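Local coordinates for protein hydrazine synthase subunit alpha (PDB 5C2V) that catalyses, as part of the hydrazine synthase complex, the condensation of hydroxylamine with ammonia to give hydrazine, using heme c, at residues D[45-49]-D[307-311]; D[49-53]-D[123-127]. One frame throughout, in Å; residues are numbered along the deposited sequence.

Contact 1: D[45-49]-D[307-311]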
loop_
_atom_site.group_PDB
_atom_site.type_symbol
_atom_site.label_atom_id
_atom_site.label_comp_id
_atom_site.label_asym_id
_atom_site.label_seq_id
_atom_site.Cartn_x
_atom_site.Cartn_y
_atom_site.Cartn_z
ATOM N N PRO D 45 -26.984 -14.419 -2.986
ATOM C CA PRO D 45 -26.385 -13.172 -2.497
ATOM C C PRO D 45 -24.962 -13.353 -1.979
ATOM O O PRO D 45 -24.714 -13.130 -0.794
ATOM C CB PRO D 45 -27.324 -12.768 -1.362
ATOM C CG PRO D 45 -27.804 -14.069 -0.817
ATOM C CD PRO D 45 -27.889 -15.018 -1.989
ATOM N N TYR D 46 -24.039 -13.739 -2.855
ATOM C CA TYR D 46 -22.657 -13.962 -2.441
ATOM C C TYR D 46 -21.922 -12.652 -2.162
ATOM O O TYR D 46 -20.825 -12.656 -1.605
ATOM C CB TYR D 46 -21.898 -14.774 -3.496
ATOM C CG TYR D 46 -21.971 -14.225 -4.905
ATOM C CD1 TYR D 46 -21.223 -13.118 -5.285
ATOM C CD2 TYR D 46 -22.771 -14.834 -5.864
ATOM C CE1 TYR D 46 -21.283 -12.620 -6.573
ATOM C CE2 TYR D 46 -22.834 -14.346 -7.155
ATOM C CZ TYR D 46 -22.090 -13.240 -7.504
ATOM O OH TYR D 46 -22.152 -12.749 -8.789
ATOM N N GLN D 47 -22.527 -11.535 -2.549
ATOM C CA GLN D 47 -21.910 -10.232 -2.334
ATOM C C GLN D 47 -22.026 -9.804 -0.872
ATOM O O GLN D 47 -21.305 -8.917 -0.416
ATOM C CB GLN D 47 -22.542 -9.180 -3.246
ATOM C CG GLN D 47 -23.945 -8.764 -2.848
ATOM C CD GLN D 47 -25.013 -9.751 -3.277
ATOM O OE1 GLN D 47 -24.769 -10.630 -4.103
ATOM N NE2 GLN D 47 -26.210 -9.604 -2.720
ATOM N N ASN D 48 -22.951 -10.428 -0.149
ATOM C CA ASN D 48 -23.155 -10.149 1.271
ATOM C C ASN D 48 -22.434 -11.128 2.203
ATOM O O ASN D 48 -22.634 -11.092 3.418
ATOM C CB ASN D 48 -24.650 -10.122 1.591
ATOM C CG ASN D 48 -25.311 -8.823 1.166
ATOM O OD1 ASN D 48 -26.330 -8.825 0.476
ATOM N ND2 ASN D 48 -24.726 -7.701 1.575
ATOM N N TYR D 49 -21.617 -12.005 1.621
ATOM C CA TYR D 49 -20.841 -13.009 2.357
ATOM C C TYR D 49 -20.080 -12.378 3.525
ATOM O O TYR D 49 -19.582 -11.262 3.397
ATOM C CB TYR D 49 -19.854 -13.687 1.397
ATOM C CG TYR D 49 -19.656 -15.174 1.586
ATOM C CD1 TYR D 49 -20.419 -16.090 0.874
ATOM C CD2 TYR D 49 -18.680 -15.664 2.445
ATOM C CE1 TYR D 49 -20.234 -17.450 1.031
ATOM C CE2 TYR D 49 -18.488 -17.023 2.609
ATOM C CZ TYR D 49 -19.268 -17.911 1.899
ATOM O OH TYR D 49 -19.080 -19.264 2.058
ATOM N N ASN D 307 -16.238 -8.510 0.536
ATOM C CA ASN D 307 -17.538 -9.052 0.917
ATOM C C ASN D 307 -18.055 -10.150 -0.018
ATOM O O ASN D 307 -19.161 -10.655 0.169
ATOM C CB ASN D 307 -18.567 -7.923 0.997
ATOM C CG ASN D 307 -19.474 -8.046 2.207
ATOM O OD1 ASN D 307 -19.064 -8.540 3.257
ATOM N ND2 ASN D 307 -20.717 -7.599 2.064
ATOM N N TRP D 308 -17.257 -10.521 -1.014
ATOM C CA TRP D 308 -17.697 -11.490 -2.018
ATOM C C TRP D 308 -17.336 -12.931 -1.663
ATOM O O TRP D 308 -16.270 -13.201 -1.109
ATOM C CB TRP D 308 -17.109 -11.146 -3.389
ATOM C CG TRP D 308 -17.920 -10.151 -4.159
ATOM C CD1 TRP D 308 -18.727 -9.177 -3.648
ATOM C CD2 TRP D 308 -18.017 -10.045 -5.585
ATOM N NE1 TRP D 308 -19.312 -8.464 -4.666
ATOM C CE2 TRP D 308 -18.894 -8.979 -5.867
ATOM C CE3 TRP D 308 -17.445 -10.746 -6.651
ATOM C CZ2 TRP D 308 -19.211 -8.596 -7.167
ATOM C CZ3 TRP D 308 -17.762 -10.366 -7.943
ATOM C CH2 TRP D 308 -18.637 -9.301 -8.190
ATOM N N GLY D 309 -18.238 -13.852 -1.992
ATOM C CA GLY D 309 -18.027 -15.267 -1.740
ATOM C C GLY D 309 -17.582 -16.021 -2.979
ATOM O O GLY D 309 -17.373 -17.233 -2.939
ATOM N N VAL D 310 -17.444 -15.300 -4.087
ATOM C CA VAL D 310 -16.928 -15.880 -5.322
ATOM C C VAL D 310 -15.674 -15.125 -5.750
ATOM O O VAL D 310 -15.458 -13.988 -5.334
ATOM C CB VAL D 310 -17.971 -15.850 -6.455
ATOM C CG1 VAL D 310 -19.249 -16.551 -6.018
ATOM C CG2 VAL D 310 -18.263 -14.420 -6.875
ATOM N N GLY D 311 -14.851 -15.753 -6.582
ATOM C CA GLY D 311 -13.552 -15.200 -6.914
ATOM C C GLY D 311 -12.645 -16.219 -7.573
ATOM O O GLY D 311 -13.114 -17.139 -8.243
#
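Tyr46 and Tyr49 each lay a ring against residues 307-311, part of the loop between the neighbouring antiparallel strands 297-303 and 312-317 of one blade-like sheet in the six-bladed beta-propeller domain. The aromatic contacts come first. Tyr46 turns its edge onto the face of the Trp308 six-membered ring, a T-shaped pair with planes at 78° and centroids 5.5 Å apart; its CE1 stands over the middle of that ring. A chi1 of 52° sets Tyr46 CG between its backbone N and carbonyl carbon; Val310 CG2 lies over one face of the ring, toward its rim, in a CH-pi contact 3.9 Å from the centroid. Gly309 CA sits over one face of the Tyr49 ring, 4.0 Å from its centroid, and the lack of a side chain there lets the ring lie close. Gln47 CB packs obliquely against the indole, 3.6 Å from Trp308 NE1. Asp333 and Gly334 of the second alpha subunit pack on Gln47 and Trp308 respectively. Among polar groups, the Asn307 side chain lies beside the backbone carbonyls of Gln47 and Tyr49. Tyr46 O takes a hydrogen bond from Gly309 N at 2.9 Å, bent to 131° at the hydrogen, with the donor tilted out of the carbonyl plane; the same oxygen also meets Trp308 CA in a CA-H...O contact of 3.4 Å.

Contact 2: D[49-53]-D[123-127]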
loop_
_atom_site.group_PDB
_atom_site.type_symbol
_atom_site.label_atom_id
_atom_site.label_comp_id
_atom_site.label_asym_id
_atom_site.label_seq_id
_atom_site.Cartn_x
_atom_site.Cartn_y
_atom_site.Cartn_z
ATOM N N TYR D 49 -21.617 -12.005 1.621
ATOM C CA TYR D 49 -20.841 -13.009 2.357
ATOM C C TYR D 49 -20.080 -12.378 3.525
ATOM O O TYR D 49 -19.582 -11.262 3.397
ATOM C CB TYR D 49 -19.854 -13.687 1.397
ATOM C CG TYR D 49 -19.656 -15.174 1.586
ATOM C CD1 TYR D 49 -20.419 -16.090 0.874
ATOM C CD2 TYR D 49 -18.680 -15.664 2.445
ATOM C CE1 TYR D 49 -20.234 -17.450 1.031
ATOM C CE2 TYR D 49 -18.488 -17.023 2.609
ATOM C CZ TYR D 49 -19.268 -17.911 1.899
ATOM O OH TYR D 49 -19.080 -19.264 2.058
ATOM N N PRO D 50 -19.978 -13.077 4.671
ATOM C CA PRO D 50 -20.478 -14.391 5.094
ATOM C C PRO D 50 -21.982 -14.463 5.301
ATOM O O PRO D 50 -22.516 -15.569 5.403
ATOM C CB PRO D 50 -19.758 -14.623 6.419
ATOM C CG PRO D 50 -19.584 -13.275 6.966
ATOM C CD PRO D 50 -19.283 -12.399 5.780
ATOM N N HIS D 51 -22.667 -13.325 5.352
ATOM C CA HIS D 51 -24.071 -13.382 5.705
ATOM C C HIS D 51 -24.760 -13.696 4.401
ATOM O O HIS D 51 -24.989 -12.833 3.554
ATOM C CB HIS D 51 -24.540 -12.053 6.304
ATOM C CG HIS D 51 -26.008 -11.983 6.585
ATOM N ND1 HIS D 51 -26.590 -12.602 7.671
ATOM C CD2 HIS D 51 -27.009 -11.339 5.939
ATOM C CE1 HIS D 51 -27.888 -12.355 7.673
ATOM N NE2 HIS D 51 -28.169 -11.592 6.633
ATOM N N TYR D 52 -25.100 -14.972 4.279
ATOM C CA TYR D 52 -25.493 -15.553 3.013
ATOM C C TYR D 52 -26.677 -16.470 3.242
ATOM O O TYR D 52 -26.554 -17.514 3.881
ATOM C CB TYR D 52 -24.297 -16.296 2.408
ATOM C CG TYR D 52 -24.554 -17.074 1.139
ATOM C CD1 TYR D 52 -24.692 -16.426 -0.082
ATOM C CD2 TYR D 52 -24.604 -18.461 1.153
ATOM C CE1 TYR D 52 -24.907 -17.139 -1.248
ATOM C CE2 TYR D 52 -24.816 -19.182 -0.007
ATOM C CZ TYR D 52 -24.967 -18.517 -1.203
ATOM O OH TYR D 52 -25.180 -19.231 -2.360
ATOM N N ILE D 53 -27.824 -16.082 2.704
ATOM C CA ILE D 53 -29.038 -16.865 2.848
ATOM C C ILE D 53 -29.677 -16.951 1.477
ATOM O O ILE D 53 -30.578 -16.179 1.154
ATOM C CB ILE D 53 -30.023 -16.249 3.863
ATOM C CG1 ILE D 53 -29.300 -15.860 5.155
ATOM C CG2 ILE D 53 -31.157 -17.219 4.163
ATOM C CD1 ILE D 53 -30.204 -15.257 6.206
ATOM N N GLY D 123 -31.602 -15.407 15.555
ATOM C CA GLY D 123 -30.508 -15.001 14.693
ATOM C C GLY D 123 -30.382 -15.903 13.477
ATOM O O GLY D 123 -31.308 -16.638 13.132
ATOM N N THR D 124 -29.214 -15.855 12.840
ATOM C CA THR D 124 -28.915 -16.669 11.665
ATOM C C THR D 124 -27.806 -17.689 11.943
ATOM O O THR D 124 -26.865 -17.403 12.683
ATOM C CB THR D 124 -28.492 -15.782 10.477
ATOM O OG1 THR D 124 -29.401 -14.682 10.353
ATOM C CG2 THR D 124 -28.476 -16.578 9.180
ATOM N N CYS D 125 -27.920 -18.875 11.346
ATOM C CA CYS D 125 -26.909 -19.923 11.490
ATOM C C CYS D 125 -26.551 -20.547 10.141
ATOM O O CYS D 125 -27.426 -20.753 9.299
ATOM C CB CYS D 125 -27.395 -21.015 12.445
ATOM S SG CYS D 125 -27.974 -20.426 14.048
ATOM N N ARG D 126 -25.272 -20.854 9.942
ATOM C CA ARG D 126 -24.833 -21.527 8.723
ATOM C C ARG D 126 -23.461 -22.194 8.852
ATOM O O ARG D 126 -22.781 -22.072 9.876
ATOM C CB ARG D 126 -24.811 -20.541 7.552
ATOM C CG ARG D 126 -23.885 -19.351 7.745
ATOM C CD ARG D 126 -23.906 -18.443 6.526
ATOM N NE ARG D 126 -23.499 -19.147 5.313
ATOM C CZ ARG D 126 -22.270 -19.119 4.809
ATOM N NH1 ARG D 126 -21.321 -18.416 5.412
ATOM N NH2 ARG D 126 -21.989 -19.791 3.701
ATOM N N SER D 127 -23.071 -22.878 7.777
ATOM C CA SER D 127 -21.818 -23.632 7.687
ATOM C C SER D 127 -21.517 -24.532 8.889
ATOM O O SER D 127 -20.504 -24.344 9.563
ATOM C CB SER D 127 -20.649 -22.668 7.471
ATOM O OG SER D 127 -20.771 -21.991 6.232
#
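Arg126 reaches from its strand to the loop 49-53, and its flat guanidinium is set nearly upright against two tyrosine rings, its plane 75° from that of Tyr49 and 79° from that of Tyr52. NH2 points at the Tyr49 hydroxyl, which lies at the guanidinium edge in its plane; the hydrogen bond is straight but, at 3.4 Å from NH2 to OH, weak. Tyr52 CB lies over the rim of one guanidinium face, and the hydroxyl of Ser127 lies over the opposite one. A bend at chi3 (-59°) turns the end of the chain so that NH1 comes beside Pro50 O, at an angle too poor for a hydrogen bond. NE makes a salt bridge to Asp81, giving the buried charge a carboxylate partner. Farther along, Ile53 and Thr124 meet tip to tip, CD1 to CG2 at 3.7 Å. The His51 ring presents its edge to Thr124, with CE1 3.9 Å from OG1, while ND1 bonds to Tyr185 OH and the ring stacks on Tyr183. A cis peptide precedes Pro50, which packs on Phe229. The loop thus spans strand 124-131, strand 76-84 through Ile53 on Thr78, and strand 228-233, which belong to three separate propeller sheets.

How the contacts relate
Contacts 1 and 2 use successive parts of one long loop between strands 31-37 and 58-63, and their centres lie 11 Å apart. Tyr49 belongs to both: its ring serves contact 1, its hydroxyl contact 2, where Asp230 also hydrogen-bonds it. The loop folds back on itself between them, with Pro45 O 3.4 Å from Tyr52 CD1. Arg338 of strand 336-342 bridges the two, touching Tyr46 and Val310 and bonding weakly to Tyr52 OH. Together the contacts tie the loop to several propeller sheets. Neither contact forms part of a heme, metal or ligand site: the side chains of Tyr46 and Tyr52 are each about 12 Å from a bound calcium ion, and that of Ile53 about 12 Å from trimethyl glycine.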